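Local coordinates for protein IWS1 (Encephalitozoon cuniculi, PDB 2XPP) that probably acts as a transcription factor in RNA polymerase II regulation, with possible roles in recruitment of the TATA-binding protein and in later steps, at residues M78-L88 with F112-V123. Sequence-based numbering, arbitrary orientation.
Sequences MPNIKIRKRLL and FYSINPKESKEV
Arg84 and Glu119, the latter buried in the link between helices 106-115 and 121-138, meet in a two-pronged salt bridge whose flat groups are twisted 51° apart. The prongs are unequal: NH2 of Arg84 reaches OE1 of Glu119 on its syn side at 2.8 Å, nearly straight, while NE makes only a weak, bent bond to OE2. Each partner has a further bond. Arg84 NH1 donates to Pro79 O at 2.7 Å, within the guanidinium plane, and Glu119 OE1 also accepts from Ser120 N, on its anti side but from the same face as Arg84 NH2, which ties the carboxylate to the N-cap residue of helix 121-138. Ile81 CG1 covers one guanidinium face near its rim. A bend at chi3 (-46°) turns the guanidinium toward Glu119, while CG and CD of Arg84 stay against Tyr113 OH, which bonds to Leu70 O. Met78 CE presses on the same ring at CE2 (3.5 Å) and also meets the edge of Phe112. Val123 CG2 rests on Lys85 CG, 3.6 Å away, and its CG1 on Leu88 CD1. The extended Lys85 carries NZ to Glu122 OE1 (3.1 Å), above the carboxylate plane, and a water joins NZ to OG of Ser120, which also accepts from Val123 N. Helix 81-92 thus packs against the corner between two helices, an arrangement belonging to the all-helical TFIIS N-terminal domain bundle.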
loop_
_atom_site.group_PDB
_atom_site.type_symbol
_atom_site.label_atom_id
_atom_site.label_comp_id
_atom_site.label_asym_id
_atom_site.label_seq_id
_atom_site.Cartn_x
_atom_site.Cartn_y
_atom_site.Cartn_z
ATOM N N MET A 78 8.426 -10.752 4.213
ATOM C CA MET A 78 7.992 -9.558 3.459
ATOM C C MET A 78 8.163 -9.782 1.955
ATOM O O MET A 78 9.067 -10.521 1.535
ATOM C CB MET A 78 8.775 -8.315 3.904
ATOM C CG MET A 78 8.585 -7.961 5.381
ATOM S SD MET A 78 6.896 -7.588 5.863
ATOM C CE MET A 78 6.611 -5.975 5.085
ATOM N N PRO A 79 7.354 -9.071 1.143
ATOM C CA PRO A 79 7.568 -9.170 -0.303
ATOM C C PRO A 79 8.926 -8.675 -0.722
ATOM O O PRO A 79 9.542 -7.856 -0.003
ATOM C CB PRO A 79 6.507 -8.239 -0.898
ATOM C CG PRO A 79 5.784 -7.643 0.222
ATOM C CD PRO A 79 6.246 -8.171 1.517
ATOM N N ASN A 80 9.393 -9.187 -1.869
ATOM C CA ASN A 80 10.668 -8.804 -2.455
ATOM C C ASN A 80 10.828 -7.282 -2.478
ATOM O O ASN A 80 9.849 -6.555 -2.739
ATOM C CB ASN A 80 10.735 -9.344 -3.893
ATOM C CG ASN A 80 12.048 -9.171 -4.503
ATOM O OD1 ASN A 80 12.510 -8.046 -4.754
ATOM N ND2 ASN A 80 12.730 -10.317 -4.779
ATOM N N ILE A 81 12.031 -6.822 -2.138
ATOM C CA ILE A 81 12.268 -5.364 -1.969
ATOM C C ILE A 81 11.925 -4.598 -3.281
ATOM O O ILE A 81 11.616 -3.376 -3.258
ATOM C CB ILE A 81 13.733 -5.090 -1.478
ATOM C CG1 ILE A 81 13.819 -3.663 -0.871
ATOM C CG2 ILE A 81 14.743 -5.326 -2.589
ATOM C CD1 ILE A 81 15.130 -3.322 -0.291
ATOM N N LYS A 82 11.984 -5.283 -4.422
ATOM C CA LYS A 82 11.646 -4.567 -5.684
ATOM C C LYS A 82 10.173 -4.145 -5.676
ATOM O O LYS A 82 9.815 -3.036 -6.136
ATOM C CB LYS A 82 11.984 -5.419 -6.893
ATOM C CG LYS A 82 11.402 -4.865 -8.201
ATOM C CD LYS A 82 12.042 -5.563 -9.378
ATOM C CE LYS A 82 11.164 -5.534 -10.620
ATOM N NZ LYS A 82 10.423 -6.856 -10.819
ATOM N N ILE A 83 9.305 -5.004 -5.126
ATOM C CA ILE A 83 7.909 -4.677 -4.919
ATOM C C ILE A 83 7.689 -3.539 -3.918
ATOM O O ILE A 83 6.918 -2.582 -4.183
ATOM C CB ILE A 83 7.104 -5.918 -4.459
ATOM C CG1 ILE A 83 7.311 -7.050 -5.484
ATOM C CG2 ILE A 83 5.632 -5.517 -4.171
ATOM C CD1 ILE A 83 7.119 -8.432 -4.851
ATOM N N ARG A 84 8.399 -3.623 -2.800
ATOM C CA ARG A 84 8.331 -2.609 -1.742
ATOM C C ARG A 84 8.699 -1.246 -2.327
ATOM O O ARG A 84 7.970 -0.253 -2.128
ATOM C CB ARG A 84 9.254 -2.981 -0.588
ATOM C CG ARG A 84 8.827 -4.348 -0.017
ATOM C CD ARG A 84 9.307 -4.623 1.392
ATOM N NE ARG A 84 10.708 -4.336 1.728
ATOM C CZ ARG A 84 11.682 -5.261 1.765
ATOM N NH1 ARG A 84 11.433 -6.502 1.375
ATOM N NH2 ARG A 84 12.918 -4.948 2.154
ATOM N N LYS A 85 9.811 -1.196 -3.035
ATOM C CA LYS A 85 10.283 0.093 -3.594
ATOM C C LYS A 85 9.312 0.631 -4.625
ATOM O O LYS A 85 8.928 1.825 -4.577
ATOM C CB LYS A 85 11.649 -0.080 -4.228
ATOM C CG LYS A 85 12.676 -0.198 -3.165
ATOM C CD LYS A 85 14.022 -0.320 -3.821
ATOM C CE LYS A 85 15.050 -0.237 -2.744
ATOM N NZ LYS A 85 16.402 -0.295 -3.355
ATOM N N ARG A 86 8.899 -0.220 -5.550
ATOM C CA ARG A 86 8.114 0.276 -6.669
ATOM C C ARG A 86 6.711 0.754 -6.246
ATOM O O ARG A 86 6.268 1.787 -6.719
ATOM C CB ARG A 86 7.977 -0.790 -7.703
ATOM C CG ARG A 86 7.256 -0.282 -8.909
ATOM C CD ARG A 86 8.151 0.694 -9.723
ATOM N NE ARG A 86 7.410 1.088 -10.908
ATOM C CZ ARG A 86 7.411 2.283 -11.475
ATOM N NH1 ARG A 86 8.152 3.270 -10.975
ATOM N NH2 ARG A 86 6.661 2.482 -12.547
ATOM N N LEU A 87 6.076 0.022 -5.344
ATOM C CA LEU A 87 4.753 0.426 -4.827
ATOM C C LEU A 87 4.831 1.676 -3.979
ATOM O O LEU A 87 3.901 2.467 -4.008
ATOM C CB LEU A 87 3.979 -0.695 -4.127
ATOM C CG LEU A 87 3.551 -1.782 -5.144
ATOM C CD1 LEU A 87 2.789 -2.833 -4.348
ATOM C CD2 LEU A 87 2.695 -1.217 -6.284
ATOM N N LEU A 88 5.901 1.879 -3.217
ATOM C CA LEU A 88 6.005 3.132 -2.458
ATOM C C LEU A 88 6.171 4.276 -3.464
ATOM O O LEU A 88 5.642 5.353 -3.257
ATOM C CB LEU A 88 7.209 3.147 -1.503
ATOM C CG LEU A 88 7.022 2.267 -0.252
ATOM C CD1 LEU A 88 8.250 2.446 0.597
ATOM C CD2 LEU A 88 5.760 2.572 0.576
ATOM N N PHE A 112 4.294 0.952 9.082
ATOM C CA PHE A 112 5.159 -0.128 9.502
ATOM C C PHE A 112 6.506 -0.107 8.751
ATOM O O PHE A 112 7.572 -0.310 9.353
ATOM C CB PHE A 112 4.467 -1.489 9.344
ATOM C CG PHE A 112 5.389 -2.635 9.679
ATOM C CD1 PHE A 112 5.856 -2.822 10.996
ATOM C CD2 PHE A 112 5.824 -3.458 8.676
ATOM C CE1 PHE A 112 6.757 -3.889 11.296
ATOM C CE2 PHE A 112 6.718 -4.505 8.952
ATOM C CZ PHE A 112 7.184 -4.707 10.241
ATOM N N TYR A 113 6.468 0.182 7.453
ATOM C CA TYR A 113 7.693 0.230 6.678
ATOM C C TYR A 113 8.620 1.282 7.263
ATOM O O TYR A 113 9.842 1.069 7.271
ATOM C CB TYR A 113 7.412 0.555 5.223
ATOM C CG TYR A 113 7.017 -0.646 4.367
ATOM C CD1 TYR A 113 7.489 -0.742 3.048
ATOM C CD2 TYR A 113 6.169 -1.669 4.848
ATOM C CE1 TYR A 113 7.130 -1.838 2.214
ATOM C CE2 TYR A 113 5.824 -2.781 4.014
ATOM C CZ TYR A 113 6.324 -2.842 2.718
ATOM O OH TYR A 113 6.014 -3.881 1.868
ATOM N N SER A 114 8.050 2.395 7.730
ATOM C CA SER A 114 8.850 3.519 8.240
ATOM C C SER A 114 9.552 3.187 9.558
ATOM O O SER A 114 10.506 3.881 9.941
ATOM C CB SER A 114 8.012 4.803 8.376
ATOM O OG SER A 114 7.114 4.816 9.508
ATOM N N ILE A 115 9.098 2.135 10.243
ATOM C CA ILE A 115 9.655 1.804 11.573
ATOM C C ILE A 115 10.280 0.414 11.656
ATOM O O ILE A 115 10.886 0.050 12.684
ATOM C CB ILE A 115 8.618 2.008 12.698
ATOM C CG1 ILE A 115 7.427 1.052 12.532
ATOM C CG2 ILE A 115 8.145 3.471 12.749
ATOM C CD1 ILE A 115 6.635 0.840 13.812
ATOM N N ASN A 116 10.166 -0.355 10.582
ATOM C CA ASN A 116 10.618 -1.754 10.573
ATOM C C ASN A 116 12.147 -1.835 10.639
ATOM O O ASN A 116 12.810 -1.402 9.708
ATOM C CB ASN A 116 10.079 -2.446 9.314
ATOM C CG ASN A 116 10.557 -3.877 9.167
ATOM O OD1 ASN A 116 11.280 -4.408 10.035
ATOM N ND2 ASN A 116 10.164 -4.510 8.078
ATOM N N PRO A 117 12.721 -2.413 11.729
ATOM C CA PRO A 117 14.198 -2.422 11.804
ATOM C C PRO A 117 14.891 -3.277 10.741
ATOM O O PRO A 117 16.049 -3.011 10.376
ATOM C CB PRO A 117 14.501 -2.937 13.221
ATOM C CG PRO A 117 13.227 -3.502 13.738
ATOM C CD PRO A 117 12.089 -2.860 12.979
ATOM N N LYS A 118 14.194 -4.285 10.244
ATOM C CA LYS A 118 14.697 -5.119 9.168
ATOM C C LYS A 118 14.707 -4.442 7.799
ATOM O O LYS A 118 15.307 -4.961 6.853
ATOM C CB LYS A 118 13.903 -6.435 9.086
ATOM C CG LYS A 118 14.170 -7.474 10.185
ATOM C CD LYS A 118 13.473 -8.801 9.813
ATOM C CE LYS A 118 14.471 -9.823 9.226
ATOM N NZ LYS A 118 13.927 -10.643 8.079
ATOM N N GLU A 119 14.021 -3.305 7.666
ATOM C CA GLU A 119 13.878 -2.659 6.365
ATOM C C GLU A 119 15.194 -1.955 5.897
ATOM O O GLU A 119 16.027 -1.563 6.739
ATOM C CB GLU A 119 12.671 -1.698 6.426
ATOM C CG GLU A 119 12.328 -1.079 5.080
ATOM C CD GLU A 119 12.121 -2.138 3.995
ATOM O OE1 GLU A 119 13.032 -2.341 3.158
ATOM O OE2 GLU A 119 11.046 -2.769 4.014
ATOM N N SER A 120 15.423 -1.856 4.584
ATOM C CA SER A 120 16.567 -1.094 4.094
ATOM C C SER A 120 16.394 0.362 4.509
ATOM O O SER A 120 15.266 0.866 4.599
ATOM C CB SER A 120 16.782 -1.221 2.574
ATOM O OG SER A 120 15.935 -0.358 1.822
ATOM N N LYS A 121 17.503 1.016 4.789
ATOM C CA LYS A 121 17.491 2.439 5.143
ATOM C C LYS A 121 16.744 3.257 4.084
ATOM O O LYS A 121 15.951 4.115 4.441
ATOM C CB LYS A 121 18.914 2.987 5.366
ATOM C CG LYS A 121 19.693 2.308 6.494
ATOM C CD LYS A 121 20.896 3.157 6.902
ATOM C CE LYS A 121 21.821 2.454 7.894
ATOM N NZ LYS A 121 21.078 2.047 9.128
ATOM N N GLU A 122 16.967 2.953 2.801
ATOM C CA GLU A 122 16.308 3.656 1.696
ATOM C C GLU A 122 14.783 3.521 1.708
ATOM O O GLU A 122 14.079 4.514 1.583
ATOM C CB GLU A 122 16.858 3.184 0.325
ATOM C CG GLU A 122 16.228 3.917 -0.902
ATOM C CD GLU A 122 16.278 3.144 -2.280
ATOM O OE1 GLU A 122 17.348 2.575 -2.673
ATOM O OE2 GLU A 122 15.225 3.166 -2.977
ATOM N N VAL A 123 14.275 2.295 1.821
ATOM C CA VAL A 123 12.830 2.054 1.870
ATOM C C VAL A 123 12.232 2.716 3.124
ATOM O O VAL A 123 11.190 3.365 3.041
ATOM C CB VAL A 123 12.505 0.568 1.806
ATOM C CG1 VAL A 123 11.014 0.306 2.005
ATOM C CG2 VAL A 123 12.893 0.073 0.387
HETATM O O HOH W 1 17.410 -0.069 -0.585
#